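Local coordinates for protein DNA endonuclease I-CvuI (Chlorella vulgaris, PDB 5A77) that binds and cleaves double-stranded DNA as a LAGLIDADG homing endonuclease, probably working in the homing of its chloroplast intron, at residues T68-K71 against S77-C80; A13-F18 against L58-I63; Y35-Q40 against S122-A127. One frame throughout, in Å; residues are numbered along the deposited sequence.

Contact 1 of 3, residues T68-K71 against S77-C80. With nucleotides of chain C.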
loop_
_atom_site.group_PDB
_atom_site.type_symbol
_atom_site.label_atom_id
_atom_site.label_comp_id
_atom_site.label_asym_id
_atom_site.label_seq_id
_atom_site.Cartn_x
_atom_site.Cartn_y
_atom_site.Cartn_z
ATOM N N THR B 68 -2.654 -14.586 11.889
ATOM C CA THR B 68 -1.385 -14.662 12.600
ATOM C C THR B 68 -0.389 -13.625 12.091
ATOM O O THR B 68 -0.325 -13.346 10.884
ATOM C CB THR B 68 -0.739 -16.029 12.448
ATOM O OG1 THR B 68 -0.388 -16.221 11.069
ATOM C CG2 THR B 68 -1.703 -17.116 12.884
ATOM N N VAL B 69 0.393 -13.069 13.012
ATOM C CA VAL B 69 1.517 -12.220 12.648
ATOM C C VAL B 69 2.828 -12.985 12.865
ATOM O O VAL B 69 2.961 -13.704 13.840
ATOM C CB VAL B 69 1.534 -10.911 13.469
ATOM C CG1 VAL B 69 2.743 -10.105 13.110
ATOM C CG2 VAL B 69 0.245 -10.105 13.254
ATOM N N ARG B 70 3.779 -12.852 11.945
ATOM C CA ARG B 70 5.126 -13.378 12.167
ATOM C C ARG B 70 6.214 -12.355 11.808
ATOM O O ARG B 70 5.974 -11.382 11.098
ATOM C CB ARG B 70 5.363 -14.653 11.361
ATOM C CG ARG B 70 5.554 -14.414 9.863
ATOM C CD ARG B 70 6.031 -15.670 9.123
ATOM N NE ARG B 70 5.770 -15.569 7.689
ATOM C CZ ARG B 70 6.652 -15.829 6.728
ATOM N NH1 ARG B 70 7.880 -16.235 7.012
ATOM N NH2 ARG B 70 6.284 -15.701 5.462
ATOM N N LYS B 71 7.409 -12.598 12.332
ATOM C CA LYS B 71 8.618 -11.911 11.918
ATOM C C LYS B 71 9.343 -12.791 10.904
ATOM O O LYS B 71 9.675 -13.927 11.221
ATOM C CB LYS B 71 9.533 -11.654 13.122
ATOM C CG LYS B 71 8.916 -10.886 14.296
ATOM C CD LYS B 71 9.927 -9.884 14.841
ATOM C CE LYS B 71 9.458 -9.201 16.113
ATOM N NZ LYS B 71 10.434 -8.153 16.538
ATOM N N SER B 77 7.664 -8.152 8.427
ATOM C CA SER B 77 6.625 -8.906 9.105
ATOM C C SER B 77 5.440 -9.090 8.160
ATOM O O SER B 77 5.145 -8.228 7.317
ATOM C CB SER B 77 6.206 -8.207 10.400
ATOM O OG SER B 77 7.270 -8.226 11.342
ATOM N N GLU B 78 4.793 -10.241 8.279
ATOM C CA GLU B 78 3.585 -10.546 7.531
ATOM C C GLU B 78 2.438 -10.726 8.500
ATOM O O GLU B 78 2.612 -11.323 9.553
ATOM C CB GLU B 78 3.764 -11.807 6.694
ATOM C CG GLU B 78 4.910 -11.758 5.699
ATOM C CD GLU B 78 4.876 -12.914 4.710
ATOM O OE1 GLU B 78 3.825 -13.591 4.616
ATOM O OE2 GLU B 78 5.896 -13.150 4.023
ATOM N N PHE B 79 1.280 -10.176 8.167
ATOM C CA PHE B 79 0.042 -10.581 8.818
ATOM C C PHE B 79 -0.723 -11.487 7.854
ATOM O O PHE B 79 -0.950 -11.115 6.710
ATOM C CB PHE B 79 -0.817 -9.378 9.206
ATOM C CG PHE B 79 -2.274 -9.720 9.394
ATOM C CD1 PHE B 79 -2.746 -10.123 10.631
ATOM C CD2 PHE B 79 -3.167 -9.669 8.321
ATOM C CE1 PHE B 79 -4.082 -10.452 10.804
ATOM C CE2 PHE B 79 -4.500 -9.995 8.487
ATOM C CZ PHE B 79 -4.959 -10.380 9.737
ATOM N N CYS B 80 -1.148 -12.662 8.293
ATOM C CA CYS B 80 -1.779 -13.556 7.324
ATOM C C CYS B 80 -3.043 -14.269 7.799
ATOM O O CYS B 80 -3.086 -14.822 8.900
ATOM C CB CYS B 80 -0.778 -14.604 6.853
ATOM S SG CYS B 80 -1.503 -15.687 5.637
ATOM P P DC C 7 8.221 -18.628 12.866
ATOM O OP1 DC C 7 9.164 -18.748 14.003
ATOM O OP2 DC C 7 7.550 -17.336 12.581
ATOM O "O5'" DC C 7 8.958 -19.084 11.524
ATOM C "C5'" DC C 7 9.187 -20.465 11.302
ATOM C "C4'" DC C 7 9.437 -20.744 9.837
ATOM O "O4'" DC C 7 8.217 -20.581 9.093
ATOM C "C3'" DC C 7 10.446 -19.812 9.151
ATOM O "O3'" DC C 7 11.661 -20.518 8.884
ATOM C "C2'" DC C 7 9.736 -19.382 7.848
ATOM C "C1'" DC C 7 8.586 -20.377 7.764
ATOM N N1 DC C 7 7.400 -19.887 6.985
ATOM C C2 DC C 7 7.319 -20.156 5.620
ATOM O O2 DC C 7 8.224 -20.799 5.080
ATOM N N3 DC C 7 6.246 -19.706 4.924
ATOM C C4 DC C 7 5.288 -19.002 5.541
ATOM N N4 DC C 7 4.248 -18.566 4.804
ATOM C C5 DC C 7 5.361 -18.703 6.927
ATOM C C6 DC C 7 6.426 -19.156 7.606
ATOM P P DG C 8 13.076 -19.756 8.966
ATOM O OP1 DG C 8 14.127 -20.727 9.352
ATOM O OP2 DG C 8 12.885 -18.535 9.787
ATOM O "O5'" DG C 8 13.337 -19.356 7.449
ATOM C "C5'" DG C 8 12.765 -20.163 6.440
ATOM C "C4'" DG C 8 13.617 -20.186 5.205
ATOM O "O4'" DG C 8 12.794 -19.877 4.065
ATOM C "C3'" DG C 8 14.698 -19.141 5.162
ATOM O "O3'" DG C 8 15.661 -19.551 4.181
ATOM C "C2'" DG C 8 13.898 -17.892 4.753
ATOM C "C1'" DG C 8 12.843 -18.477 3.808
ATOM N N9 DG C 8 11.477 -17.954 3.970
ATOM C C8 DG C 8 10.870 -17.502 5.118
ATOM N N7 DG C 8 9.617 -17.146 4.939
ATOM C C5 DG C 8 9.376 -17.410 3.591
ATOM C C6 DG C 8 8.197 -17.242 2.804
ATOM O O6 DG C 8 7.086 -16.811 3.151
ATOM N N1 DG C 8 8.399 -17.635 1.485
ATOM C C2 DG C 8 9.579 -18.130 0.985
ATOM N N2 DG C 8 9.587 -18.455 -0.312
ATOM N N3 DG C 8 10.674 -18.298 1.702
ATOM C C4 DG C 8 10.506 -17.917 2.990
ATOM P P DA C 5 -3.820 -20.245 11.383
ATOM O OP1 DA C 5 -4.507 -19.599 12.519
ATOM O OP2 DA C 5 -3.529 -19.451 10.171
ATOM O "O5'" DA C 5 -2.421 -20.869 11.828
ATOM C "C5'" DA C 5 -2.347 -21.677 12.986
ATOM C "C4'" DA C 5 -0.900 -21.919 13.383
ATOM O "O4'" DA C 5 -0.263 -22.784 12.416
ATOM C "C3'" DA C 5 -0.014 -20.674 13.491
ATOM O "O3'" DA C 5 0.902 -20.860 14.574
ATOM C "C2'" DA C 5 0.697 -20.641 12.137
ATOM C "C1'" DA C 5 0.837 -22.133 11.820
ATOM N N9 DA C 5 0.791 -22.442 10.401
ATOM C C8 DA C 5 -0.136 -22.005 9.498
ATOM N N7 DA C 5 0.062 -22.452 8.287
ATOM C C5 DA C 5 1.189 -23.246 8.403
ATOM C C6 DA C 5 1.909 -24.013 7.462
ATOM N N6 DA C 5 1.568 -24.106 6.146
ATOM N N1 DA C 5 2.998 -24.678 7.915
ATOM C C2 DA C 5 3.319 -24.582 9.202
ATOM N N3 DA C 5 2.716 -23.899 10.169
ATOM C C4 DA C 5 1.647 -23.257 9.699
#
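Arg-70 and Glu-78 pair across an antiparallel beta hairpin, on the face turned to the bound DNA. Four backbone hydrogen bonds tie the strands, two between Thr-68 and Cys-80 and two between Arg-70 and Glu-78. Val-69 and Phe-79 form a non-hydrogen-bonded pair, as do Lys-71 and Ser-77.

The tight part is the DNA-facing side of Arg-70 and Glu-78. Their side chains run side by side. Arg-70 NH2 makes a salt bridge to Glu-78 OE2 at 3.0 Å, with the guanidinium and carboxylate planes 62° apart. Arg-70 CG lies between the backbone N and the carbonyl carbon (chi1 74°), and the chain, extended from CG to NE, carries the guanidinium to the bases. NH1 of Arg-70 donates a hydrogen bond to N7 of DG8 of chain C at 2.9 Å, nearly straight at 168°. NH2 of Arg-70 donates one to O6 of DG8 at 2.7 Å, more bent. Two acceptors on one base fix the rotation of the group. This is a bidentate arginine-guanine contact in the major groove. One guanidinium face lies on the base of DC7 of chain C, where Arg-70 CZ is 3.2 Å from C5 of DC7. A leucine in place of Arg-70 would probably leave N7 and O6 of DG8 without these donors and Glu-78 without this charge partner.

On the other face, Val-69 CG2 meets the edge of the Phe-79 ring, 4.0 Å from CD1 of Phe-79. Lys-71, on the same face, is the loose, solvent side: its side chain is exposed.

Glu-78 OE2 has a second charge partner in Arg-72. Strand 39-50 flanks strand 76-82, with backbone hydrogen bonds from Ser-77 to Gln-49 and from Phe-79 to Val-47. Helix 55-64 continues the apolar packing of Val-69 and Phe-79.

Contact 2 of 3, residues A13-F18 against L58-I63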
loop_
_atom_site.group_PDB
_atom_site.type_symbol
_atom_site.label_atom_id
_atom_site.label_comp_id
_atom_site.label_asym_id
_atom_site.label_seq_id
_atom_site.Cartn_x
_atom_site.Cartn_y
_atom_site.Cartn_z
ATOM N N ALA B 13 -12.450 0.449 5.431
ATOM C CA ALA B 13 -12.112 1.220 4.233
ATOM C C ALA B 13 -10.615 1.546 4.208
ATOM O O ALA B 13 -9.959 1.410 3.170
ATOM C CB ALA B 13 -12.941 2.497 4.166
ATOM N N TRP B 14 -10.084 1.973 5.350
ATOM C CA TRP B 14 -8.649 2.202 5.499
ATOM C C TRP B 14 -7.887 0.920 5.186
ATOM O O TRP B 14 -6.932 0.932 4.415
ATOM C CB TRP B 14 -8.303 2.692 6.921
ATOM C CG TRP B 14 -6.814 2.807 7.164
ATOM C CD1 TRP B 14 -6.031 3.907 6.951
ATOM C CD2 TRP B 14 -5.933 1.774 7.655
ATOM N NE1 TRP B 14 -4.724 3.624 7.272
ATOM C CE2 TRP B 14 -4.639 2.341 7.704
ATOM C CE3 TRP B 14 -6.121 0.451 8.055
ATOM C CZ2 TRP B 14 -3.532 1.597 8.139
ATOM C CZ3 TRP B 14 -5.015 -0.277 8.490
ATOM C CH2 TRP B 14 -3.737 0.302 8.524
ATOM N N LEU B 15 -8.316 -0.186 5.788
ATOM C CA LEU B 15 -7.653 -1.473 5.596
ATOM C C LEU B 15 -7.784 -1.958 4.156
ATOM O O LEU B 15 -6.840 -2.511 3.584
ATOM C CB LEU B 15 -8.217 -2.524 6.552
ATOM C CG LEU B 15 -7.475 -3.853 6.425
ATOM C CD1 LEU B 15 -5.980 -3.618 6.594
ATOM C CD2 LEU B 15 -7.988 -4.883 7.428
ATOM N N ALA B 16 -8.952 -1.752 3.567
ATOM C CA ALA B 16 -9.092 -2.043 2.163
ATOM C C ALA B 16 -8.061 -1.223 1.408
ATOM O O ALA B 16 -7.372 -1.733 0.513
ATOM C CB ALA B 16 -10.496 -1.736 1.681
ATOM N N GLY B 17 -7.946 0.045 1.793
ATOM C CA GLY B 17 -6.981 0.938 1.187
ATOM C C GLY B 17 -5.588 0.354 1.281
ATOM O O GLY B 17 -4.807 0.425 0.334
ATOM N N PHE B 18 -5.291 -0.261 2.419
ATOM C CA PHE B 18 -3.957 -0.777 2.686
ATOM C C PHE B 18 -3.673 -2.052 1.896
ATOM O O PHE B 18 -2.600 -2.205 1.303
ATOM C CB PHE B 18 -3.797 -1.021 4.184
ATOM C CG PHE B 18 -2.393 -0.934 4.663
ATOM C CD1 PHE B 18 -1.780 0.307 4.836
ATOM C CD2 PHE B 18 -1.681 -2.084 4.976
ATOM C CE1 PHE B 18 -0.473 0.399 5.309
ATOM C CE2 PHE B 18 -0.368 -2.006 5.451
ATOM C CZ PHE B 18 0.238 -0.761 5.610
ATOM N N LEU B 58 -0.323 -5.908 13.950
ATOM C CA LEU B 58 -1.076 -6.239 15.154
ATOM C C LEU B 58 -2.352 -5.400 15.250
ATOM O O LEU B 58 -3.370 -5.885 15.733
ATOM C CB LEU B 58 -0.218 -6.030 16.401
ATOM C CG LEU B 58 1.063 -6.868 16.490
ATOM C CD1 LEU B 58 1.839 -6.538 17.764
ATOM C CD2 LEU B 58 0.755 -8.361 16.408
ATOM N N ASP B 59 -2.300 -4.145 14.794
ATOM C CA ASP B 59 -3.514 -3.330 14.674
ATOM C C ASP B 59 -4.510 -3.951 13.674
ATOM O O ASP B 59 -5.724 -3.865 13.843
ATOM C CB ASP B 59 -3.191 -1.906 14.225
ATOM C CG ASP B 59 -2.498 -1.082 15.295
ATOM O OD1 ASP B 59 -2.474 -1.497 16.481
ATOM O OD2 ASP B 59 -1.993 0.010 14.942
ATOM N N ILE B 60 -3.990 -4.560 12.619
ATOM C CA ILE B 60 -4.856 -5.105 11.587
ATOM C C ILE B 60 -5.500 -6.383 12.100
ATOM O O ILE B 60 -6.676 -6.633 11.868
ATOM C CB ILE B 60 -4.086 -5.367 10.278
ATOM C CG1 ILE B 60 -3.741 -4.034 9.602
ATOM C CG2 ILE B 60 -4.911 -6.239 9.340
ATOM C CD1 ILE B 60 -2.648 -4.116 8.566
ATOM N N GLN B 61 -4.723 -7.169 12.832
ATOM C CA GLN B 61 -5.230 -8.385 13.448
ATOM C C GLN B 61 -6.359 -8.095 14.429
ATOM O O GLN B 61 -7.338 -8.841 14.489
ATOM C CB GLN B 61 -4.106 -9.127 14.163
ATOM C CG GLN B 61 -4.575 -10.366 14.884
ATOM C CD GLN B 61 -3.475 -10.998 15.708
ATOM O OE1 GLN B 61 -3.046 -10.447 16.729
ATOM N NE2 GLN B 61 -3.004 -12.163 15.268
ATOM N N LYS B 62 -6.217 -7.019 15.195
ATOM C CA LYS B 62 -7.214 -6.648 16.198
ATOM C C LYS B 62 -8.500 -6.186 15.536
ATOM O O LYS B 62 -9.592 -6.579 15.949
ATOM C CB LYS B 62 -6.682 -5.545 17.119
ATOM C CG LYS B 62 -7.667 -5.113 18.191
ATOM C CD LYS B 62 -6.954 -4.403 19.320
ATOM C CE LYS B 62 -7.857 -4.195 20.532
ATOM N NZ LYS B 62 -7.079 -3.758 21.733
ATOM N N ILE B 63 -8.357 -5.345 14.513
ATOM C CA ILE B 63 -9.489 -4.858 13.731
ATOM C C ILE B 63 -10.284 -6.012 13.121
ATOM O O ILE B 63 -11.516 -5.995 13.104
ATOM C CB ILE B 63 -9.022 -3.914 12.606
ATOM C CG1 ILE B 63 -8.632 -2.554 13.182
ATOM C CG2 ILE B 63 -10.108 -3.739 11.548
ATOM C CD1 ILE B 63 -8.312 -1.532 12.130
#
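The LAGLIDADG helix 6-22, which meets its counterpart in the second subunit, packs here against helix 55-64. Ile-60 is the hub: Trp-14, Leu-15 and Phe-18 all converge on it. The two helix segments are well separated, with axes 11.7 Å apart at an angle of 131°, so the helices meet through their side chains and not by close backbone contact.

Leu-15 has the closest approach. Its CD1 lies 3.8 Å from CG1 of Ile-60, and its CD2 lies 3.9 Å from CG2 of Ile-60. Both leucine methyls thus grip the branched isoleucine. Leu-15 gets there with CG anti to the backbone N (chi1 -176°), which extends the chain toward the other helix. The two side chains meet at an oblique angle.

Trp-14 comes in edge on. Its CZ3 lies 4.1 Å from CG1 of Ile-60, which sits near the indole plane, and the two side chains cross at about a right angle. Phe-18 CD2 reaches CD1 of Ile-60 at 4.2 Å. Trp-14 CH2 also lies over one face of the Phe-18 ring, toward its rim.

Trp-14 NE1 is hydrogen-bonded to Asp-20 OD2 of the second subunit, so Trp-14 serves the dimer interface as well as this core. Ile-60 also packs on Val-47 of the sheet.

No hydrogen bond or salt bridge joins the two segments. The buried contact depends on the close fit of apolar groups round Ile-60.

Contact 3 of 3, residues Y35-Q40 against S122-A127. With nucleotides of chain C.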
loop_
_atom_site.group_PDB
_atom_site.type_symbol
_atom_site.label_atom_id
_atom_site.label_comp_id
_atom_site.label_asym_id
_atom_site.label_seq_id
_atom_site.Cartn_x
_atom_site.Cartn_y
_atom_site.Cartn_z
ATOM N N TYR B 35 -1.892 -36.170 1.552
ATOM C CA TYR B 35 -3.237 -36.018 0.984
ATOM C C TYR B 35 -3.548 -37.169 0.038
ATOM O O TYR B 35 -2.680 -37.591 -0.734
ATOM C CB TYR B 35 -3.371 -34.693 0.219
ATOM C CG TYR B 35 -3.868 -33.493 1.005
ATOM C CD1 TYR B 35 -3.304 -33.147 2.233
ATOM C CD2 TYR B 35 -4.871 -32.668 0.483
ATOM C CE1 TYR B 35 -3.742 -32.025 2.939
ATOM C CE2 TYR B 35 -5.322 -31.549 1.180
ATOM C CZ TYR B 35 -4.746 -31.227 2.409
ATOM O OH TYR B 35 -5.190 -30.123 3.101
ATOM N N LEU B 36 -4.783 -37.670 0.094
ATOM C CA LEU B 36 -5.258 -38.695 -0.852
ATOM C C LEU B 36 -5.046 -38.274 -2.297
ATOM O O LEU B 36 -4.489 -39.032 -3.082
ATOM C CB LEU B 36 -6.740 -39.008 -0.627
ATOM C CG LEU B 36 -6.973 -40.480 -0.275
ATOM C CD1 LEU B 36 -6.200 -40.834 0.970
ATOM C CD2 LEU B 36 -8.442 -40.811 -0.098
ATOM N N LEU B 37 -5.479 -37.055 -2.623
ATOM C CA LEU B 37 -5.340 -36.463 -3.965
ATOM C C LEU B 37 -4.083 -35.601 -4.130
ATOM O O LEU B 37 -4.004 -34.801 -5.053
ATOM C CB LEU B 37 -6.565 -35.604 -4.292
ATOM C CG LEU B 37 -7.917 -36.207 -3.917
ATOM C CD1 LEU B 37 -9.036 -35.214 -4.145
ATOM C CD2 LEU B 37 -8.143 -37.452 -4.718
ATOM N N LYS B 38 -3.128 -35.726 -3.209
ATOM C CA LYS B 38 -1.807 -35.091 -3.348
ATOM C C LYS B 38 -1.767 -33.551 -3.336
ATOM O O LYS B 38 -0.685 -32.971 -3.198
ATOM C CB LYS B 38 -1.134 -35.578 -4.642
ATOM C CG LYS B 38 -0.838 -37.058 -4.672
ATOM C CD LYS B 38 0.161 -37.427 -3.597
ATOM C CE LYS B 38 0.242 -38.936 -3.398
ATOM N NZ LYS B 38 1.227 -39.260 -2.326
ATOM N N TYR B 39 -2.908 -32.883 -3.494
ATOM C CA TYR B 39 -2.889 -31.419 -3.564
ATOM C C TYR B 39 -3.970 -30.736 -2.737
ATOM O O TYR B 39 -5.088 -31.233 -2.592
ATOM C CB TYR B 39 -3.003 -30.937 -5.027
ATOM C CG TYR B 39 -1.791 -31.239 -5.883
ATOM C CD1 TYR B 39 -0.663 -30.438 -5.832
ATOM C CD2 TYR B 39 -1.775 -32.328 -6.738
ATOM C CE1 TYR B 39 0.445 -30.711 -6.614
ATOM C CE2 TYR B 39 -0.671 -32.609 -7.525
ATOM C CZ TYR B 39 0.435 -31.796 -7.457
ATOM O OH TYR B 39 1.536 -32.071 -8.236
ATOM N N GLN B 40 -3.606 -29.573 -2.219
ATOM C CA GLN B 40 -4.488 -28.709 -1.447
ATOM C C GLN B 40 -4.520 -27.361 -2.149
ATOM O O GLN B 40 -3.492 -26.898 -2.642
ATOM C CB GLN B 40 -3.981 -28.560 0.004
ATOM C CG GLN B 40 -4.812 -27.633 0.889
ATOM C CD GLN B 40 -3.972 -26.848 1.907
ATOM O OE1 GLN B 40 -2.747 -26.947 1.934
ATOM N NE2 GLN B 40 -4.638 -26.044 2.727
ATOM N N SER B 122 -13.143 -34.161 -8.975
ATOM C CA SER B 122 -13.586 -33.169 -9.948
ATOM C C SER B 122 -13.793 -31.824 -9.253
ATOM O O SER B 122 -13.618 -30.770 -9.865
ATOM C CB SER B 122 -14.866 -33.625 -10.655
ATOM O OG SER B 122 -15.943 -33.764 -9.739
ATOM N N VAL B 123 -14.145 -31.861 -7.971
ATOM C CA VAL B 123 -14.365 -30.630 -7.217
ATOM C C VAL B 123 -13.025 -29.980 -6.899
ATOM O O VAL B 123 -12.891 -28.758 -6.936
ATOM C CB VAL B 123 -15.136 -30.870 -5.908
ATOM C CG1 VAL B 123 -14.989 -29.648 -4.960
ATOM C CG2 VAL B 123 -16.598 -31.203 -6.199
ATOM N N LEU B 124 -12.027 -30.800 -6.597
ATOM C CA LEU B 124 -10.679 -30.278 -6.440
ATOM C C LEU B 124 -10.214 -29.662 -7.768
ATOM O O LEU B 124 -9.454 -28.685 -7.788
ATOM C CB LEU B 124 -9.718 -31.373 -5.982
ATOM C CG LEU B 124 -8.263 -30.935 -5.804
ATOM C CD1 LEU B 124 -8.146 -29.766 -4.846
ATOM C CD2 LEU B 124 -7.390 -32.081 -5.351
ATOM N N MET B 125 -10.693 -30.221 -8.874
ATOM C CA MET B 125 -10.277 -29.758 -10.187
ATOM C C MET B 125 -10.860 -28.397 -10.563
ATOM O O MET B 125 -10.146 -27.561 -11.115
ATOM C CB MET B 125 -10.649 -30.769 -11.261
ATOM C CG MET B 125 -9.932 -30.490 -12.555
ATOM S SD MET B 125 -8.165 -30.775 -12.374
ATOM C CE MET B 125 -7.534 -29.303 -13.181
ATOM N N GLU B 126 -12.141 -28.167 -10.282
ATOM C CA GLU B 126 -12.712 -26.844 -10.517
ATOM C C GLU B 126 -12.006 -25.810 -9.620
ATOM O O GLU B 126 -11.860 -24.651 -9.984
ATOM C CB GLU B 126 -14.234 -26.824 -10.285
ATOM C CG GLU B 126 -14.926 -28.167 -10.456
ATOM C CD GLU B 126 -16.427 -28.162 -10.114
ATOM O OE1 GLU B 126 -16.840 -27.484 -9.149
ATOM O OE2 GLU B 126 -17.189 -28.906 -10.775
ATOM N N ALA B 127 -11.536 -26.259 -8.460
ATOM C CA ALA B 127 -10.871 -25.387 -7.507
ATOM C C ALA B 127 -9.453 -25.012 -7.973
ATOM O O ALA B 127 -9.046 -23.837 -7.875
ATOM C CB ALA B 127 -10.831 -26.039 -6.150
ATOM P P DC C 2 -7.707 -36.872 2.688
ATOM O OP1 DC C 2 -8.893 -37.637 2.239
ATOM O OP2 DC C 2 -6.607 -36.551 1.744
ATOM O "O5'" DC C 2 -8.255 -35.533 3.373
ATOM C "C5'" DC C 2 -7.398 -34.408 3.564
ATOM C "C4'" DC C 2 -7.848 -33.598 4.763
ATOM O "O4'" DC C 2 -7.100 -34.036 5.927
ATOM C "C3'" DC C 2 -7.625 -32.092 4.636
ATOM O "O3'" DC C 2 -8.794 -31.354 5.017
ATOM C "C2'" DC C 2 -6.446 -31.797 5.567
ATOM C "C1'" DC C 2 -6.476 -32.948 6.561
ATOM N N1 DC C 2 -5.101 -33.351 6.980
ATOM C C2 DC C 2 -4.612 -32.922 8.206
ATOM O O2 DC C 2 -5.350 -32.253 8.947
ATOM N N3 DC C 2 -3.350 -33.269 8.563
ATOM C C4 DC C 2 -2.589 -33.983 7.730
ATOM N N4 DC C 2 -1.348 -34.305 8.128
ATOM C C5 DC C 2 -3.071 -34.416 6.465
ATOM C C6 DC C 2 -4.314 -34.069 6.128
ATOM P P DA C 3 -9.072 -29.908 4.358
ATOM O OP1 DA C 3 -10.438 -29.527 4.794
ATOM O OP2 DA C 3 -8.658 -29.983 2.941
ATOM O "O5'" DA C 3 -8.019 -28.902 5.056
ATOM C "C5'" DA C 3 -8.297 -28.382 6.352
ATOM C "C4'" DA C 3 -7.146 -27.552 6.892
ATOM O "O4'" DA C 3 -6.083 -28.411 7.389
ATOM C "C3'" DA C 3 -6.472 -26.600 5.890
ATOM O "O3'" DA C 3 -6.141 -25.424 6.582
ATOM C "C2'" DA C 3 -5.202 -27.371 5.540
ATOM C "C1'" DA C 3 -4.870 -27.883 6.928
ATOM N N9 DA C 3 -3.811 -28.888 6.993
ATOM C C8 DA C 3 -3.486 -29.822 6.046
ATOM N N7 DA C 3 -2.464 -30.578 6.376
ATOM C C5 DA C 3 -2.085 -30.099 7.626
ATOM C C6 DA C 3 -1.065 -30.484 8.529
ATOM N N6 DA C 3 -0.194 -31.468 8.282
ATOM N N1 DA C 3 -0.967 -29.799 9.700
ATOM C C2 DA C 3 -1.831 -28.800 9.942
ATOM N N3 DA C 3 -2.831 -28.350 9.169
ATOM C C4 DA C 3 -2.905 -29.054 8.016
ATOM O "O5'" DT C 1 -3.221 -39.891 4.840
ATOM C "C5'" DT C 1 -4.432 -40.338 4.202
ATOM C "C4'" DT C 1 -5.625 -39.484 4.615
ATOM O "O4'" DT C 1 -5.547 -39.193 6.037
ATOM C "C3'" DT C 1 -5.731 -38.109 3.932
ATOM O "O3'" DT C 1 -7.098 -37.701 3.916
ATOM C "C2'" DT C 1 -4.932 -37.228 4.878
ATOM C "C1'" DT C 1 -5.434 -37.778 6.212
ATOM N N1 DT C 1 -4.555 -37.513 7.379
ATOM C C2 DT C 1 -5.067 -36.813 8.442
ATOM O O2 DT C 1 -6.208 -36.375 8.459
ATOM N N3 DT C 1 -4.193 -36.641 9.495
ATOM C C4 DT C 1 -2.888 -37.099 9.576
ATOM O O4 DT C 1 -2.179 -36.895 10.551
ATOM C C5 DT C 1 -2.414 -37.826 8.423
ATOM C C7 DT C 1 -1.013 -38.369 8.400
ATOM C C6 DT C 1 -3.263 -37.996 7.390
#
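Leu-37 and Leu-124 meet where the turn leading into strand 39-50 approaches helix 121-135. Their side chains slide past each other in opposite directions.

Leu-124 can be followed outward. Its CB heads toward the turn. CG is anti to the backbone N (chi1 179°), which carries it out from the helix. CD1 lies 4.1 Å from the carbonyl O of Tyr-39. CD2 does most of the touching. It lies 3.7 Å from CD1 of Leu-37, 3.8 Å from CB of Leu-37, and 3.7 Å from O of Tyr-39. One methyl therefore fits against both a side chain and the backbone. No hydrogen bond links the segments.

Residues Tyr-35 to Lys-38 form a type I beta turn, and the same turn also meets the DNA. Leu-36 N donates a hydrogen bond to phosphate oxygen OP2 of DC2 of chain C at 2.7 Å, nearly straight at 167°. The Tyr-35 ring lies with one face against the sugar-phosphate backbone, C5' of DC2 over its centre, while C8 of DA3 of chain C sits at its edge. The turn thus joins an apolar contact with the helix to a contact with the DNA backbone.

Helix 147-156 completes the apolar cluster, with Leu-154 on Leu-37 and Val-150 on Tyr-39. Tyr-39 also packs on Ile-29 and Ser-31 of strand 23-31. Backbone hydrogen bonding between Gln-40 and Val-30 ties the start of strand 39-50 to that neighbour.

Overall arrangement
Contacts 1 and 2 adjoin and share neighbouring elements. The hairpin rests on helix 55-64, with Val-69 on Leu-58 and Phe-79 on Gln-61. Contact 3 lies apart, on the opposite side of the chain's centre, its centre about 27 Å from that of contact 1 and 32 Å from that of contact 2. The sheet still connects contacts 1 and 3, because strands 39-50 and 76-82 are neighbours in it. Contact 2 is buried and wholly apolar, close to the dimer interface. Contact 1 is partly buried and mixes backbone bonds, charges and base recognition. Contact 3 is buried and apolar too, but smaller, and its turn touches the DNA backbone.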